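Local structure of cupin 2 conserved barrel domain protein (Planctomyces limnophilus, 4H7L) at residues V71-A76 with T91-I96; I20-I25 with Q36-H41; E65-Y70 with I115-F120. The protein is of unknown function but binds a copper(II) ion inside a cupin-type beta-barrel, with each barrel pairing with a second copy of the protein. All coordinates share one frame; numbering follows the deposited sequence.

How the contacts relate
Along the chain contact 2 closes first, tying the N-terminal strand and its turn to strand 33-38; the loop that contact 3 then closes contains contact 1. Contacts 1 and 3 share strand 67-72, pairing it with strand 94-98 in one and strand 110-117 in the other, and their centres lie about 17 Å apart. They meet directly where Ile96 N comes 2.8 Å from Tyr70 O, a probable hydrogen bond. Contact 2, about 15 Å from contact 3 between centres, reaches the same curled antiparallel sheet and touches contact 3 through His41 and Pro119. All three contacts touch the second subunit, whereas contact 3 alone supplies a copper ligand.

Contact 1: V71-A76 with T91-I96; sequences VVLDHA and TKLLAI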
loop_
_atom_site.group_PDB
_atom_site.type_symbol
_atom_site.label_atom_id
_atom_site.label_comp_id
_atom_site.label_asym_id
_atom_site.label_seq_id
_atom_site.Cartn_x
_atom_site.Cartn_y
_atom_site.Cartn_z
ATOM N N VAL B 71 4.037 0.489 4.829
ATOM C CA VAL B 71 3.306 -0.486 5.629
ATOM C C VAL B 71 4.247 -1.617 6.014
ATOM O O VAL B 71 4.664 -2.399 5.159
ATOM C CB VAL B 71 2.115 -1.083 4.860
ATOM C CG1 VAL B 71 1.366 -2.071 5.739
ATOM C CG2 VAL B 71 1.185 0.012 4.376
ATOM N N VAL B 72 4.576 -1.712 7.298
ATOM C CA VAL B 72 5.517 -2.729 7.765
ATOM C C VAL B 72 4.904 -4.128 7.740
ATOM O O VAL B 72 3.857 -4.363 8.338
ATOM C CB VAL B 72 5.998 -2.439 9.194
ATOM C CG1 VAL B 72 6.951 -3.532 9.660
ATOM C CG2 VAL B 72 6.669 -1.076 9.265
ATOM N N LEU B 73 5.567 -5.055 7.054
ATOM C CA LEU B 73 5.111 -6.440 6.996
ATOM C C LEU B 73 5.875 -7.315 7.989
ATOM O O LEU B 73 5.301 -8.209 8.613
ATOM C CB LEU B 73 5.250 -6.992 5.575
ATOM C CG LEU B 73 4.436 -6.255 4.506
ATOM C CD1 LEU B 73 4.410 -7.048 3.211
ATOM C CD2 LEU B 73 3.019 -5.970 4.981
ATOM N N ASP B 74 7.170 -7.063 8.126
ATOM C CA ASP B 74 7.954 -7.687 9.185
ATOM C C ASP B 74 9.133 -6.789 9.528
ATOM O O ASP B 74 9.413 -5.824 8.818
ATOM C CB ASP B 74 8.429 -9.088 8.783
ATOM C CG ASP B 74 9.444 -9.067 7.654
ATOM O OD1 ASP B 74 9.276 -9.848 6.692
ATOM O OD2 ASP B 74 10.420 -8.289 7.731
ATOM N N HIS B 75 9.819 -7.099 10.618
ATOM C CA HIS B 75 10.931 -6.277 11.057
ATOM C C HIS B 75 11.784 -7.018 12.068
ATOM O O HIS B 75 11.314 -7.936 12.738
ATOM C CB HIS B 75 10.409 -4.985 11.683
ATOM C CG HIS B 75 9.643 -5.201 12.950
ATOM N ND1 HIS B 75 10.261 -5.352 14.174
ATOM C CD2 HIS B 75 8.315 -5.299 13.186
ATOM C CE1 HIS B 75 9.345 -5.529 15.108
ATOM N NE2 HIS B 75 8.154 -5.501 14.535
ATOM N N ALA B 76 13.047 -6.616 12.163
ATOM C CA ALA B 76 13.937 -7.124 13.193
ATOM C C ALA B 76 13.622 -6.400 14.492
ATOM O O ALA B 76 13.170 -5.253 14.477
ATOM C CB ALA B 76 15.383 -6.896 12.800
ATOM N N THR B 91 6.377 -1.920 14.201
ATOM C CA THR B 91 5.593 -3.091 14.574
ATOM C C THR B 91 4.872 -3.597 13.335
ATOM O O THR B 91 4.755 -2.878 12.341
ATOM C CB THR B 91 4.565 -2.778 15.677
ATOM O OG1 THR B 91 3.508 -1.975 15.140
ATOM C CG2 THR B 91 5.223 -2.045 16.836
ATOM N N LYS B 92 4.393 -4.834 13.392
ATOM C CA LYS B 92 3.713 -5.432 12.252
ATOM C C LYS B 92 2.462 -4.651 11.860
ATOM O O LYS B 92 1.636 -4.305 12.702
ATOM C CB LYS B 92 3.347 -6.887 12.547
ATOM C CG LYS B 92 4.498 -7.861 12.361
ATOM C CD LYS B 92 4.011 -9.298 12.418
ATOM C CE LYS B 92 5.091 -10.278 11.993
ATOM N NZ LYS B 92 4.630 -11.686 12.140
ATOM N N LEU B 93 2.338 -4.381 10.566
ATOM C CA LEU B 93 1.177 -3.687 10.014
ATOM C C LEU B 93 1.053 -2.255 10.522
ATOM O O LEU B 93 -0.031 -1.669 10.509
ATOM C CB LEU B 93 -0.106 -4.469 10.297
ATOM C CG LEU B 93 -0.174 -5.833 9.612
ATOM C CD1 LEU B 93 -1.461 -6.548 9.985
ATOM C CD2 LEU B 93 -0.059 -5.687 8.101
ATOM N N LEU B 94 2.169 -1.690 10.961
ATOM C CA LEU B 94 2.228 -0.265 11.226
ATOM C C LEU B 94 2.197 0.463 9.888
ATOM O O LEU B 94 2.915 0.089 8.960
ATOM C CB LEU B 94 3.511 0.082 11.983
ATOM C CG LEU B 94 3.661 1.549 12.381
ATOM C CD1 LEU B 94 2.622 1.928 13.431
ATOM C CD2 LEU B 94 5.069 1.832 12.885
ATOM N N ALA B 95 1.358 1.489 9.786
ATOM C CA ALA B 95 1.286 2.306 8.577
ATOM C C ALA B 95 1.824 3.698 8.868
ATOM O O ALA B 95 1.366 4.366 9.795
ATOM C CB ALA B 95 -0.140 2.393 8.078
ATOM N N ILE B 96 2.797 4.137 8.079
ATOM C CA ILE B 96 3.380 5.453 8.281
ATOM C C ILE B 96 3.203 6.321 7.049
ATOM O O ILE B 96 3.626 5.963 5.953
ATOM C CB ILE B 96 4.873 5.375 8.630
ATOM C CG1 ILE B 96 5.112 4.347 9.733
ATOM C CG2 ILE B 96 5.377 6.735 9.072
ATOM C CD1 ILE B 96 5.503 2.990 9.219
HETATM O O HOH W 1 5.420 -6.283 15.893
#
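Val72 N is bonded to Leu94 O beside the antiparallel, non-hydrogen-bonded pair Val71-Ala95 of the cupin barrel, where strand 67-72 runs beside the type II turn Thr91-Leu94 that leads into strand 94-98. This bond is nearly straight (3.0 Å, 164°) and lies in the carbonyl plane; in return Leu93 N donates to Val72 O at 2.7 Å, tilted from that carbonyl's plane. The same Leu94 O receives a CA-H...O contact from Val71.

The buried side is packed by a beta-branched residue suited to a strand. Val72 turns its CB over the turn, 3.4 Å from Thr91 O. Its CG2, set beside the backbone N because CG1 takes the position anti to it (chi1 179°), lies 4.2 Å from Ile96 CD1. Leu90 covers Val72 too, and Ile96 continues onto Ile81 and Leu83.

Toward solvent the contact loosens. Leu73 and Asp74 both face Thr111 in a classic beta bulge, and Leu73 CD2 meets Leu93 CD2 only at a long 4.4 Å. The aliphatic part of Lys92, extended beyond CG, runs by Leu73 O, a flexible chain fit for an exposed turn. At the imidazole edge of His75 lie a water and Lys92 N; ND1 donates to Ala76 O, which lies in the ring plane, and NE2 also approaches Thr91 CA. Replacing His75 with an alanine would probably leave Ala76 O without this donor and the bridging water without one of its two mates. That water lies 3.2 Å from His75 NE2 and accepts from Lys92 N at 3.1 Å.

Contact 2: I20-I25 with Q36-H41; sequences ISLSEI and QRAFGH
Gln36 reaches Ile25 with CG anti to its own carbonyl carbon (chi1 -69°) and an extended chain beyond (chi2 172°), which carries its amide across to the turn that follows the N-terminal strand of this cupin barrel. There NE2 donates almost straight to Ile25 O (2.8 Å, 173°), the acceptor lying in the amide plane and the donor on a lone pair of the carbonyl. A second, weak bond from the same nitrogen goes to Ser23 O. A long amide suits this place, since one NH2 group can serve two carbonyls of an irregular turn. The turn is also held from within, where Ser21 O accepts from both Glu24 N and Ile25 N.

Beside this polar grip lies an apolar patch centred on Ala38, whose small methyl admits three larger chains: Ile20 CD1, Ile25 CD1 and, at 3.5 Å from Ala38 CB, Leu22 CD2. Ile25 CD1 also comes 3.4 Å from Arg37 O. Leu22 and Phe39 both continue onto Ala95 of the second subunit, and Ile20 and Ser21 pair with a strand of that subunit, so the patch borders the dimer interface. The Ile20 and Phe39 side chains run antiparallel past one another, with Ile20 CD1 set obliquely to the ring, 3.8 Å from Phe39 CE1.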
loop_
_atom_site.group_PDB
_atom_site.type_symbol
_atom_site.label_atom_id
_atom_site.label_comp_id
_atom_site.label_asym_id
_atom_site.label_seq_id
_atom_site.Cartn_x
_atom_site.Cartn_y
_atom_site.Cartn_z
ATOM N N ILE B 20 0.254 -8.017 -11.101
ATOM C CA ILE B 20 1.688 -8.225 -10.993
ATOM C C ILE B 20 2.012 -8.937 -9.698
ATOM O O ILE B 20 1.405 -8.660 -8.668
ATOM C CB ILE B 20 2.454 -6.892 -10.991
ATOM C CG1 ILE B 20 1.820 -5.910 -11.980
ATOM C CG2 ILE B 20 3.918 -7.136 -11.305
ATOM C CD1 ILE B 20 2.716 -4.748 -12.354
ATOM N N SER B 21 2.971 -9.852 -9.748
ATOM C CA SER B 21 3.447 -10.502 -8.534
ATOM C C SER B 21 4.681 -9.780 -8.019
ATOM O O SER B 21 5.755 -9.876 -8.610
ATOM C CB SER B 21 3.767 -11.974 -8.785
ATOM O OG SER B 21 4.309 -12.560 -7.614
ATOM N N LEU B 22 4.518 -9.059 -6.915
ATOM C CA LEU B 22 5.592 -8.243 -6.365
ATOM C C LEU B 22 6.835 -9.073 -6.071
ATOM O O LEU B 22 7.962 -8.607 -6.253
ATOM C CB LEU B 22 5.116 -7.541 -5.092
ATOM C CG LEU B 22 4.018 -6.501 -5.313
ATOM C CD1 LEU B 22 3.519 -5.982 -3.986
ATOM C CD2 LEU B 22 4.520 -5.356 -6.178
ATOM N N SER B 23 6.623 -10.306 -5.625
ATOM C CA SER B 23 7.724 -11.178 -5.236
ATOM C C SER B 23 8.522 -11.693 -6.433
ATOM O O SER B 23 9.690 -12.052 -6.292
ATOM C CB SER B 23 7.200 -12.357 -4.412
ATOM O OG SER B 23 5.974 -12.833 -4.930
ATOM N N GLU B 24 7.903 -11.723 -7.609
ATOM C CA GLU B 24 8.577 -12.236 -8.800
ATOM C C GLU B 24 9.249 -11.139 -9.625
ATOM O O GLU B 24 10.116 -11.425 -10.450
ATOM C CB GLU B 24 7.604 -13.025 -9.676
ATOM C CG GLU B 24 7.199 -14.368 -9.084
ATOM C CD GLU B 24 6.547 -15.282 -10.106
ATOM O OE1 GLU B 24 7.273 -16.071 -10.754
ATOM O OE2 GLU B 24 5.307 -15.214 -10.260
ATOM N N ILE B 25 8.852 -9.891 -9.409
ATOM C CA ILE B 25 9.496 -8.769 -10.083
ATOM C C ILE B 25 11.007 -8.813 -9.864
ATOM O O ILE B 25 11.475 -9.159 -8.777
ATOM C CB ILE B 25 8.961 -7.422 -9.560
ATOM C CG1 ILE B 25 7.558 -7.159 -10.104
ATOM C CG2 ILE B 25 9.895 -6.283 -9.955
ATOM C CD1 ILE B 25 6.913 -5.912 -9.537
ATOM N N GLN B 36 11.330 -3.994 -5.182
ATOM C CA GLN B 36 10.593 -4.613 -6.275
ATOM C C GLN B 36 9.409 -3.709 -6.609
ATOM O O GLN B 36 8.372 -3.748 -5.948
ATOM C CB GLN B 36 10.147 -6.028 -5.895
ATOM C CG GLN B 36 11.318 -7.006 -5.778
ATOM C CD GLN B 36 10.927 -8.363 -5.210
ATOM O OE1 GLN B 36 10.684 -8.500 -4.014
ATOM N NE2 GLN B 36 10.884 -9.375 -6.066
ATOM N N ARG B 37 9.585 -2.888 -7.638
ATOM C CA ARG B 37 8.692 -1.763 -7.890
ATOM C C ARG B 37 7.609 -2.089 -8.916
ATOM O O ARG B 37 7.890 -2.636 -9.978
ATOM C CB ARG B 37 9.509 -0.554 -8.355
ATOM C CG ARG B 37 10.732 -0.266 -7.484
ATOM C CD ARG B 37 11.276 1.136 -7.722
ATOM N NE ARG B 37 12.303 1.506 -6.748
ATOM C CZ ARG B 37 13.617 1.376 -6.932
ATOM N NH1 ARG B 37 14.107 0.882 -8.062
ATOM N NH2 ARG B 37 14.454 1.747 -5.974
ATOM N N ALA B 38 6.369 -1.737 -8.588
ATOM C CA ALA B 38 5.233 -2.001 -9.464
ATOM C C ALA B 38 4.437 -0.736 -9.752
ATOM O O ALA B 38 4.424 0.198 -8.952
ATOM C CB ALA B 38 4.326 -3.047 -8.841
ATOM N N PHE B 39 3.781 -0.718 -10.908
ATOM C CA PHE B 39 2.846 0.345 -11.262
ATOM C C PHE B 39 3.504 1.714 -11.362
ATOM O O PHE B 39 2.998 2.691 -10.818
ATOM C CB PHE B 39 1.694 0.385 -10.255
ATOM C CG PHE B 39 0.991 -0.933 -10.098
ATOM C CD1 PHE B 39 0.431 -1.565 -11.191
ATOM C CD2 PHE B 39 0.896 -1.541 -8.862
ATOM C CE1 PHE B 39 -0.209 -2.777 -11.055
ATOM C CE2 PHE B 39 0.255 -2.756 -8.719
ATOM C CZ PHE B 39 -0.299 -3.373 -9.816
ATOM N N GLY B 40 4.621 1.783 -12.079
ATOM C CA GLY B 40 5.295 3.048 -12.317
ATOM C C GLY B 40 4.410 4.050 -13.037
ATOM O O GLY B 40 3.192 3.875 -13.131
ATOM N N HIS B 41 5.024 5.110 -13.549
ATOM C CA HIS B 41 4.276 6.173 -14.205
ATOM C C HIS B 41 3.666 5.679 -15.513
ATOM O O HIS B 41 2.565 6.084 -15.887
ATOM C CB HIS B 41 5.175 7.380 -14.469
ATOM C CG HIS B 41 4.505 8.694 -14.214
ATOM N ND1 HIS B 41 5.132 9.735 -13.562
ATOM C CD2 HIS B 41 3.262 9.136 -14.519
ATOM C CE1 HIS B 41 4.304 10.761 -13.477
ATOM N NE2 HIS B 41 3.162 10.424 -14.052
#

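Contact 3: E65-Y70 with I115-F120; sequences EHQEIY and IVSPPF. With CU (copper (II) ion), chain D.
Glu68 and Val116 project together, flank to flank, from a non-hydrogen-bonded antiparallel pair, with Val116 CG2 lying 3.8 Å from Glu68 OE1. The valine gives the carboxylate an apolar flank, while Glu68 OE1 is held by Asn114. Extended beyond CG (chi2 -174°), the glutamate carries OE2 to the copper at 2.2 Å. Tyr70 OH also donates to OE2, at 3.1 Å and from above the carboxylate plane, so two partners fix this oxygen.

The other sheet face bears Gln67, Ile69, Ile115 and Ser117. Ile69 and Ile115 meet at their CB atoms, and Ile115 packs on Ile115 of the second subunit; Gln67 passes its CG by Ser117 OG and reaches Ser46 of that subunit with OE1. Main-chain bonds in both directions hold the strands together at the Gln67-Ser117 and Ile69-Ile115 pairs.

Beyond the strand end the His66 ring presents its edge to the chain after the cis Pro118. NE2 makes a weak bond to Pro119 O (3.1 Å, 133°), whereas the ring's stronger partner, Asp124, is met by ND1. One face thus serves the dimer and the other the barrel interior, where Glu68 joins His61, His63 and His104 in the three-histidine, one-glutamate metal site characteristic of cupins.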
loop_
_atom_site.group_PDB
_atom_site.type_symbol
_atom_site.label_atom_id
_atom_site.label_comp_id
_atom_site.label_asym_id
_atom_site.label_seq_id
_atom_site.Cartn_x
_atom_site.Cartn_y
_atom_site.Cartn_z
ATOM N N GLU B 65 8.180 16.261 -3.904
ATOM C CA GLU B 65 7.007 16.183 -4.771
ATOM C C GLU B 65 6.203 14.897 -4.575
ATOM O O GLU B 65 5.177 14.695 -5.224
ATOM C CB GLU B 65 7.455 16.266 -6.231
ATOM C CG GLU B 65 8.303 17.487 -6.567
ATOM C CD GLU B 65 7.470 18.668 -7.016
ATOM O OE1 GLU B 65 7.361 18.883 -8.244
ATOM O OE2 GLU B 65 6.925 19.384 -6.146
ATOM N N HIS B 66 6.669 14.028 -3.686
ATOM C CA HIS B 66 6.051 12.722 -3.493
ATOM C C HIS B 66 5.784 12.457 -2.026
ATOM O O HIS B 66 6.627 12.725 -1.173
ATOM C CB HIS B 66 6.964 11.621 -4.027
ATOM C CG HIS B 66 7.115 11.632 -5.512
ATOM N ND1 HIS B 66 7.915 12.541 -6.173
ATOM C CD2 HIS B 66 6.559 10.855 -6.469
ATOM C CE1 HIS B 66 7.847 12.317 -7.472
ATOM N NE2 HIS B 66 7.031 11.300 -7.679
ATOM N N GLN B 67 4.612 11.917 -1.733
ATOM C CA GLN B 67 4.320 11.469 -0.386
ATOM C C GLN B 67 4.349 9.951 -0.391
ATOM O O GLN B 67 3.934 9.318 -1.360
ATOM C CB GLN B 67 2.972 12.012 0.102
ATOM C CG GLN B 67 1.744 11.332 -0.473
ATOM C CD GLN B 67 0.703 11.016 0.587
ATOM O OE1 GLN B 67 -0.486 11.278 0.401
ATOM N NE2 GLN B 67 1.143 10.439 1.705
ATOM N N GLU B 68 4.872 9.375 0.681
ATOM C CA GLU B 68 5.023 7.932 0.772
ATOM C C GLU B 68 4.224 7.388 1.948
ATOM O O GLU B 68 4.035 8.071 2.950
ATOM C CB GLU B 68 6.504 7.566 0.918
ATOM C CG GLU B 68 7.359 7.964 -0.279
ATOM C CD GLU B 68 8.794 7.460 -0.182
ATOM O OE1 GLU B 68 9.288 6.899 -1.184
ATOM O OE2 GLU B 68 9.435 7.632 0.883
ATOM N N ILE B 69 3.734 6.164 1.804
ATOM C CA ILE B 69 3.102 5.469 2.912
ATOM C C ILE B 69 3.728 4.097 3.061
ATOM O O ILE B 69 3.535 3.225 2.216
ATOM C CB ILE B 69 1.589 5.298 2.713
ATOM C CG1 ILE B 69 0.908 6.659 2.580
ATOM C CG2 ILE B 69 0.994 4.518 3.883
ATOM C CD1 ILE B 69 -0.581 6.564 2.321
ATOM N N TYR B 70 4.486 3.913 4.135
ATOM C CA TYR B 70 5.102 2.627 4.421
ATOM C C TYR B 70 4.121 1.758 5.195
ATOM O O TYR B 70 3.443 2.234 6.101
ATOM C CB TYR B 70 6.370 2.806 5.260
ATOM C CG TYR B 70 7.517 3.528 4.578
ATOM C CD1 TYR B 70 7.395 4.037 3.293
ATOM C CD2 TYR B 70 8.736 3.686 5.227
ATOM C CE1 TYR B 70 8.452 4.691 2.680
ATOM C CE2 TYR B 70 9.797 4.334 4.621
ATOM C CZ TYR B 70 9.649 4.835 3.349
ATOM O OH TYR B 70 10.705 5.480 2.743
ATOM N N ILE B 115 4.051 2.752 -0.614
ATOM C CA ILE B 115 3.065 3.306 -1.531
ATOM C C ILE B 115 3.416 4.758 -1.818
ATOM O O ILE B 115 3.447 5.585 -0.910
ATOM C CB ILE B 115 1.656 3.215 -0.928
ATOM C CG1 ILE B 115 1.304 1.755 -0.640
ATOM C CG2 ILE B 115 0.631 3.816 -1.869
ATOM C CD1 ILE B 115 0.277 1.578 0.456
ATOM N N VAL B 116 3.686 5.063 -3.084
ATOM C CA VAL B 116 4.186 6.380 -3.467
ATOM C C VAL B 116 3.215 7.112 -4.389
ATOM O O VAL B 116 2.735 6.543 -5.370
ATOM C CB VAL B 116 5.532 6.252 -4.200
ATOM C CG1 VAL B 116 6.098 7.628 -4.520
ATOM C CG2 VAL B 116 6.517 5.441 -3.372
ATOM N N SER B 117 2.938 8.377 -4.084
ATOM C CA SER B 117 2.053 9.184 -4.925
ATOM C C SER B 117 2.600 10.606 -5.119
ATOM O O SER B 117 3.048 11.237 -4.168
ATOM C CB SER B 117 0.658 9.256 -4.314
ATOM O OG SER B 117 0.570 10.345 -3.420
ATOM N N PRO B 118 2.577 11.108 -6.360
ATOM C CA PRO B 118 2.160 10.337 -7.532
ATOM C C PRO B 118 3.175 9.232 -7.802
ATOM O O PRO B 118 4.052 9.001 -6.965
ATOM C CB PRO B 118 2.169 11.372 -8.666
ATOM C CG PRO B 118 2.303 12.715 -8.003
ATOM C CD PRO B 118 3.020 12.463 -6.721
ATOM N N PRO B 119 3.071 8.557 -8.953
ATOM C CA PRO B 119 3.986 7.444 -9.194
ATOM C C PRO B 119 5.441 7.818 -8.927
ATOM O O PRO B 119 5.871 8.924 -9.243
ATOM C CB PRO B 119 3.761 7.123 -10.675
ATOM C CG PRO B 119 2.353 7.554 -10.928
ATOM C CD PRO B 119 2.169 8.790 -10.095
ATOM N N PHE B 120 6.177 6.880 -8.346
ATOM C CA PHE B 120 7.562 7.087 -7.938
ATOM C C PHE B 120 8.476 7.631 -9.041
ATOM O O PHE B 120 8.462 7.152 -10.171
ATOM C CB PHE B 120 8.115 5.765 -7.409
ATOM C CG PHE B 120 9.600 5.741 -7.268
ATOM C CD1 PHE B 120 10.208 6.246 -6.135
ATOM C CD2 PHE B 120 10.385 5.197 -8.263
ATOM C CE1 PHE B 120 11.578 6.215 -6.002
ATOM C CE2 PHE B 120 11.756 5.162 -8.141
ATOM C CZ PHE B 120 12.356 5.673 -7.007
HETATM CU CU CU D . 11.599 7.960 0.837
#